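Local structure of sensor protein (Pseudomonas syringae pv. tomato, 2R8R) at residues L72-L77 and L93-A98; P85-V90 and D119-V124. The protein is the N-terminal sensor region of KdpD, a membrane histidine kinase that probably transfers phosphate from ATP to a protein histidine in a two-component system. One frame throughout, in Å; residues are numbered along the deposited sequence.

Contact 1: L72-L77 and L93-A98; sequences LEEMDL and LAHTNA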
loop_
_atom_site.group_PDB
_atom_site.type_symbol
_atom_site.label_atom_id
_atom_site.label_comp_id
_atom_site.label_asym_id
_atom_site.label_seq_id
_atom_site.Cartn_x
_atom_site.Cartn_y
_atom_site.Cartn_z
ATOM N N LEU A 72 -10.423 3.745 -14.288
ATOM C CA LEU A 72 -10.142 3.188 -12.971
ATOM C C LEU A 72 -9.676 1.737 -13.130
ATOM O O LEU A 72 -10.155 1.052 -14.001
ATOM C CB LEU A 72 -11.406 3.248 -12.099
ATOM C CG LEU A 72 -12.003 4.643 -11.802
ATOM C CD1 LEU A 72 -13.099 4.606 -10.735
ATOM C CD2 LEU A 72 -10.889 5.601 -11.391
ATOM N N GLU A 73 -8.698 1.313 -12.316
ATOM C CA GLU A 73 -8.136 -0.053 -12.320
ATOM C C GLU A 73 -8.348 -0.659 -10.940
ATOM O O GLU A 73 -8.121 0.004 -9.931
ATOM C CB GLU A 73 -6.635 -0.045 -12.613
ATOM C CG GLU A 73 -6.202 0.628 -13.907
ATOM C CD GLU A 73 -4.717 0.911 -13.917
ATOM O OE1 GLU A 73 -4.176 1.348 -12.869
ATOM O OE2 GLU A 73 -4.055 0.674 -14.961
ATOM N N GLU A 74 -8.825 -1.897 -10.889
ATOM C CA GLU A 74 -8.895 -2.643 -9.649
ATOM C C GLU A 74 -8.278 -4.006 -9.849
ATOM O O GLU A 74 -8.269 -4.550 -10.949
ATOM C CB GLU A 74 -10.350 -2.912 -9.213
ATOM C CG GLU A 74 -11.040 -1.906 -8.344
ATOM C CD GLU A 74 -10.165 -1.228 -7.358
ATOM O OE1 GLU A 74 -9.331 -1.917 -6.738
ATOM O OE2 GLU A 74 -10.341 -0.008 -7.180
HETATM N N MSE A 75 -7.808 -4.551 -8.736
HETATM C CA MSE A 75 -7.465 -5.925 -8.613
HETATM C C MSE A 75 -8.652 -6.810 -9.049
HETATM O O MSE A 75 -9.840 -6.543 -8.703
HETATM C CB MSE A 75 -7.129 -6.185 -7.170
HETATM C CG MSE A 75 -6.714 -7.542 -6.874
HETATM SE SE MSE A 75 -6.510 -7.791 -4.961
HETATM C CE MSE A 75 -8.256 -7.406 -4.389
ATOM N N ASP A 76 -8.318 -7.832 -9.834
ATOM C CA ASP A 76 -9.287 -8.796 -10.273
ATOM C C ASP A 76 -9.442 -9.884 -9.219
ATOM O O ASP A 76 -8.920 -10.971 -9.342
ATOM C CB ASP A 76 -8.885 -9.368 -11.616
ATOM C CG ASP A 76 -9.977 -10.172 -12.253
ATOM O OD1 ASP A 76 -11.035 -10.392 -11.634
ATOM O OD2 ASP A 76 -9.782 -10.566 -13.405
ATOM N N LEU A 77 -10.210 -9.564 -8.190
ATOM C CA LEU A 77 -10.415 -10.412 -7.034
ATOM C C LEU A 77 -10.962 -11.802 -7.414
ATOM O O LEU A 77 -10.484 -12.835 -6.923
ATOM C CB LEU A 77 -11.387 -9.702 -6.086
ATOM C CG LEU A 77 -11.761 -10.362 -4.748
ATOM C CD1 LEU A 77 -10.505 -10.650 -3.888
ATOM C CD2 LEU A 77 -12.798 -9.462 -3.990
ATOM N N LEU A 93 -3.441 -0.742 1.212
ATOM C CA LEU A 93 -4.381 -1.438 2.083
ATOM C C LEU A 93 -5.649 -0.603 2.407
ATOM O O LEU A 93 -6.743 -1.170 2.604
ATOM C CB LEU A 93 -3.634 -1.796 3.388
ATOM C CG LEU A 93 -4.321 -2.471 4.575
ATOM C CD1 LEU A 93 -5.013 -3.821 4.213
ATOM C CD2 LEU A 93 -3.303 -2.654 5.684
ATOM N N ALA A 94 -5.471 0.716 2.496
ATOM C CA ALA A 94 -6.557 1.710 2.701
ATOM C C ALA A 94 -7.366 2.146 1.455
ATOM O O ALA A 94 -8.306 2.897 1.583
ATOM C CB ALA A 94 -5.999 2.957 3.398
ATOM N N HIS A 95 -7.016 1.667 0.277
ATOM C CA HIS A 95 -7.741 1.982 -0.943
ATOM C C HIS A 95 -9.252 1.760 -0.890
ATOM O O HIS A 95 -9.760 0.709 -0.442
ATOM C CB HIS A 95 -7.130 1.161 -2.067
ATOM C CG HIS A 95 -7.693 1.420 -3.431
ATOM N ND1 HIS A 95 -7.289 2.478 -4.220
ATOM C CD2 HIS A 95 -8.529 0.685 -4.195
ATOM C CE1 HIS A 95 -7.891 2.401 -5.397
ATOM N NE2 HIS A 95 -8.653 1.326 -5.399
ATOM N N THR A 96 -9.969 2.763 -1.370
ATOM C CA THR A 96 -11.412 2.685 -1.584
ATOM C C THR A 96 -11.612 2.269 -3.033
ATOM O O THR A 96 -11.116 2.938 -3.932
ATOM C CB THR A 96 -12.082 4.051 -1.277
ATOM O OG1 THR A 96 -11.986 4.295 0.130
ATOM C CG2 THR A 96 -13.572 4.078 -1.675
ATOM N N ASN A 97 -12.287 1.138 -3.250
ATOM C CA ASN A 97 -12.406 0.539 -4.574
ATOM C C ASN A 97 -13.271 1.353 -5.548
ATOM O O ASN A 97 -14.110 2.119 -5.146
ATOM C CB ASN A 97 -12.987 -0.886 -4.485
ATOM C CG ASN A 97 -12.069 -1.867 -3.777
ATOM O OD1 ASN A 97 -10.868 -1.654 -3.682
ATOM N ND2 ASN A 97 -12.643 -2.956 -3.283
ATOM N N ALA A 98 -13.043 1.111 -6.832
ATOM C CA ALA A 98 -13.730 1.715 -7.946
ATOM C C ALA A 98 -15.192 1.388 -7.846
ATOM O O ALA A 98 -15.532 0.264 -7.452
ATOM C CB ALA A 98 -13.135 1.150 -9.295
#
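E74 and H95 meet in a histidine-carboxylate hydrogen bond that joins the end of the β-hairpin 63-67/70-74 to the loop between strand 87-90 and helix 106-115. The tight part lies around one oxygen. H95 NE2 donates to E74 OE2 at 2.8 Å, 161° at the hydrogen; the oxygen sits in the plane of the imidazole and uses its syn lone pair, while carboxylate and ring planes are turned 48° apart. A98 N, 2.9 Å from E74 OE2, reaches the same oxygen from above the carboxylate plane. Two donors grip OE2, and a salt bridge from OE1 to R106 on helix 106-115 fixes the other end of the group, which is buried. E74 CG, set anti to its carbonyl carbon (chi1 -89°), lies 3.8 Å from A98 CB, and the bend at chi2 turns the carboxylate to H95 and A98 N. The N97 side chain crosses that of E74 at about a right angle, with ND2 hydrogen-bonded to H103 O. Toward L72 the contact thins to partly exposed apolar packing without a polar bond between the segments. E73 points away from the loop and salt-bridges R64. At this looser end L72 CD1 rests 3.7 Å from A98 CB.

Contact 2: P85-V90 and D119-V124; sequences PSLVLV and DVYTTV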
loop_
_atom_site.group_PDB
_atom_site.type_symbol
_atom_site.label_atom_id
_atom_site.label_comp_id
_atom_site.label_asym_id
_atom_site.label_seq_id
_atom_site.Cartn_x
_atom_site.Cartn_y
_atom_site.Cartn_z
ATOM N N PRO A 85 -3.658 -18.472 -5.864
ATOM C CA PRO A 85 -2.209 -18.481 -5.633
ATOM C C PRO A 85 -1.901 -18.667 -4.147
ATOM O O PRO A 85 -2.783 -18.560 -3.264
ATOM C CB PRO A 85 -1.745 -17.050 -6.051
ATOM C CG PRO A 85 -2.894 -16.382 -6.604
ATOM C CD PRO A 85 -4.150 -17.131 -6.201
ATOM N N SER A 86 -0.648 -18.908 -3.858
ATOM C CA SER A 86 -0.260 -19.075 -2.480
ATOM C C SER A 86 -0.100 -17.699 -1.775
ATOM O O SER A 86 -0.447 -17.577 -0.593
ATOM C CB SER A 86 1.002 -19.901 -2.433
ATOM O OG SER A 86 1.625 -19.792 -1.189
ATOM N N LEU A 87 0.422 -16.702 -2.515
ATOM C CA LEU A 87 0.701 -15.341 -2.026
ATOM C C LEU A 87 0.228 -14.330 -3.041
ATOM O O LEU A 87 0.577 -14.419 -4.218
ATOM C CB LEU A 87 2.198 -15.138 -1.831
ATOM C CG LEU A 87 2.733 -13.762 -1.347
ATOM C CD1 LEU A 87 2.072 -13.316 -0.018
ATOM C CD2 LEU A 87 4.252 -13.798 -1.226
ATOM N N VAL A 88 -0.588 -13.368 -2.600
ATOM C CA VAL A 88 -0.994 -12.236 -3.465
ATOM C C VAL A 88 -0.401 -10.924 -2.944
ATOM O O VAL A 88 -0.444 -10.629 -1.744
ATOM C CB VAL A 88 -2.538 -12.132 -3.673
ATOM C CG1 VAL A 88 -2.898 -10.969 -4.596
ATOM C CG2 VAL A 88 -3.057 -13.412 -4.281
ATOM N N LEU A 89 0.197 -10.170 -3.868
ATOM C CA LEU A 89 0.728 -8.847 -3.572
ATOM C C LEU A 89 -0.298 -7.772 -3.896
ATOM O O LEU A 89 -0.833 -7.706 -5.029
ATOM C CB LEU A 89 2.010 -8.585 -4.366
ATOM C CG LEU A 89 3.013 -9.729 -4.321
ATOM C CD1 LEU A 89 4.261 -9.268 -5.073
ATOM C CD2 LEU A 89 3.302 -10.151 -2.888
ATOM N N VAL A 90 -0.588 -6.963 -2.884
ATOM C CA VAL A 90 -1.674 -5.953 -2.930
ATOM C C VAL A 90 -1.198 -4.616 -2.322
ATOM O O VAL A 90 -1.150 -4.469 -1.097
ATOM C CB VAL A 90 -2.929 -6.437 -2.174
ATOM C CG1 VAL A 90 -4.075 -5.355 -2.225
ATOM C CG2 VAL A 90 -3.408 -7.808 -2.715
ATOM N N ASP A 119 -2.213 -16.183 1.257
ATOM C CA ASP A 119 -1.380 -15.195 1.946
ATOM C C ASP A 119 -1.396 -13.882 1.180
ATOM O O ASP A 119 -1.493 -13.865 -0.053
ATOM C CB ASP A 119 0.076 -15.698 2.075
ATOM C CG ASP A 119 0.199 -16.945 2.950
ATOM O OD1 ASP A 119 -0.521 -17.076 3.968
ATOM O OD2 ASP A 119 1.042 -17.794 2.616
ATOM N N VAL A 120 -1.303 -12.782 1.922
ATOM C CA VAL A 120 -1.264 -11.463 1.344
ATOM C C VAL A 120 -0.138 -10.596 1.901
ATOM O O VAL A 120 0.067 -10.520 3.118
ATOM C CB VAL A 120 -2.624 -10.711 1.478
ATOM C CG1 VAL A 120 -2.471 -9.310 0.887
ATOM C CG2 VAL A 120 -3.789 -11.480 0.768
ATOM N N TYR A 121 0.598 -9.949 0.992
ATOM C CA TYR A 121 1.530 -8.847 1.349
ATOM C C TYR A 121 0.858 -7.554 0.907
ATOM O O TYR A 121 0.242 -7.503 -0.154
ATOM C CB TYR A 121 2.877 -8.962 0.610
ATOM C CG TYR A 121 3.855 -10.045 1.073
ATOM C CD1 TYR A 121 3.522 -10.976 2.037
ATOM C CD2 TYR A 121 5.136 -10.136 0.490
ATOM C CE1 TYR A 121 4.424 -11.977 2.429
ATOM C CE2 TYR A 121 6.041 -11.117 0.886
ATOM C CZ TYR A 121 5.678 -12.030 1.867
ATOM O OH TYR A 121 6.594 -12.985 2.261
ATOM N N THR A 122 0.954 -6.524 1.740
ATOM C CA THR A 122 0.321 -5.235 1.446
ATOM C C THR A 122 1.169 -4.086 1.961
ATOM O O THR A 122 2.066 -4.278 2.760
ATOM C CB THR A 122 -1.169 -5.161 2.009
ATOM O OG1 THR A 122 -1.864 -4.069 1.392
ATOM C CG2 THR A 122 -1.221 -5.001 3.540
ATOM N N THR A 123 0.886 -2.892 1.464
ATOM C CA THR A 123 1.566 -1.668 1.899
ATOM C C THR A 123 0.530 -0.666 2.393
ATOM O O THR A 123 -0.604 -0.641 1.910
ATOM C CB THR A 123 2.336 -1.062 0.752
ATOM O OG1 THR A 123 1.399 -0.660 -0.240
ATOM C CG2 THR A 123 3.313 -2.100 0.148
ATOM N N VAL A 124 0.910 0.143 3.376
ATOM C CA VAL A 124 0.083 1.228 3.805
ATOM C C VAL A 124 0.947 2.328 4.420
ATOM O O VAL A 124 1.938 2.034 5.103
ATOM C CB VAL A 124 -0.969 0.745 4.814
ATOM C CG1 VAL A 124 -0.332 0.464 6.224
ATOM C CG2 VAL A 124 -2.165 1.735 4.877
#
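L87 and Y121 pack across neighbouring parallel strands, 87-90 and 119-125, the β strands of a β-α-β unit whose crossover contains helix 106-115. Y121 points to the same sheet face as L87 and L89, toward helix 19-32. Its CB lies 3.7 Å from L89 CD2, which also borders CG and CD2. With CG anti to the carbonyl carbon (chi1 -74°), the ring extends beside L89 and crosses L87 at about a right angle. L87 CD1 sits over one ring face, offset toward the rim, 3.4 Å from Y121 CD1 and close to CE1: a CH-pi contact. Farther out, L87 CD2 lies 3.8 Å from Y121 CZ and 4.3 Å from Y121 OH, the tip. Beneath, the backbones bond in parallel register: D119 N to S86 O, V88 N to D119 O at 2.7 Å, Y121 N to V88 O, and V90 N to Y121 O. On the other face V90 CG2 and V120 CG1 meet at 4.0 Å, under helix 106-115. Past these amides, T122 OG1 donates to V90 O at 2.6 Å. A buried hydroxyl therefore takes up the V90 carbonyl, while the leucines and Y121 pack one face of the pair and the valines the other.

Overall arrangement
From the N terminus, strand 7-12 and helix 19-32 come first, and the chain reaches the hairpin strand 70-74 before helix 77-83 leads into strand 87-90. Contact 1 closes the loop from 72-77 through that helix and strand to 93-98. Contact 2 opens inside this loop, at 85-90, and closes beyond it at 119-124 after helix 106-115, so the two cross rather than nest. Their centres lie 14 Å apart, yet they touch: L93 N is 2.9 Å from T123 O, probably a hydrogen bond, and M75 SE packs on V90 CG2. Together they tie the outlying hairpin to the central parallel sheet of this P-loop NTPase-like domain.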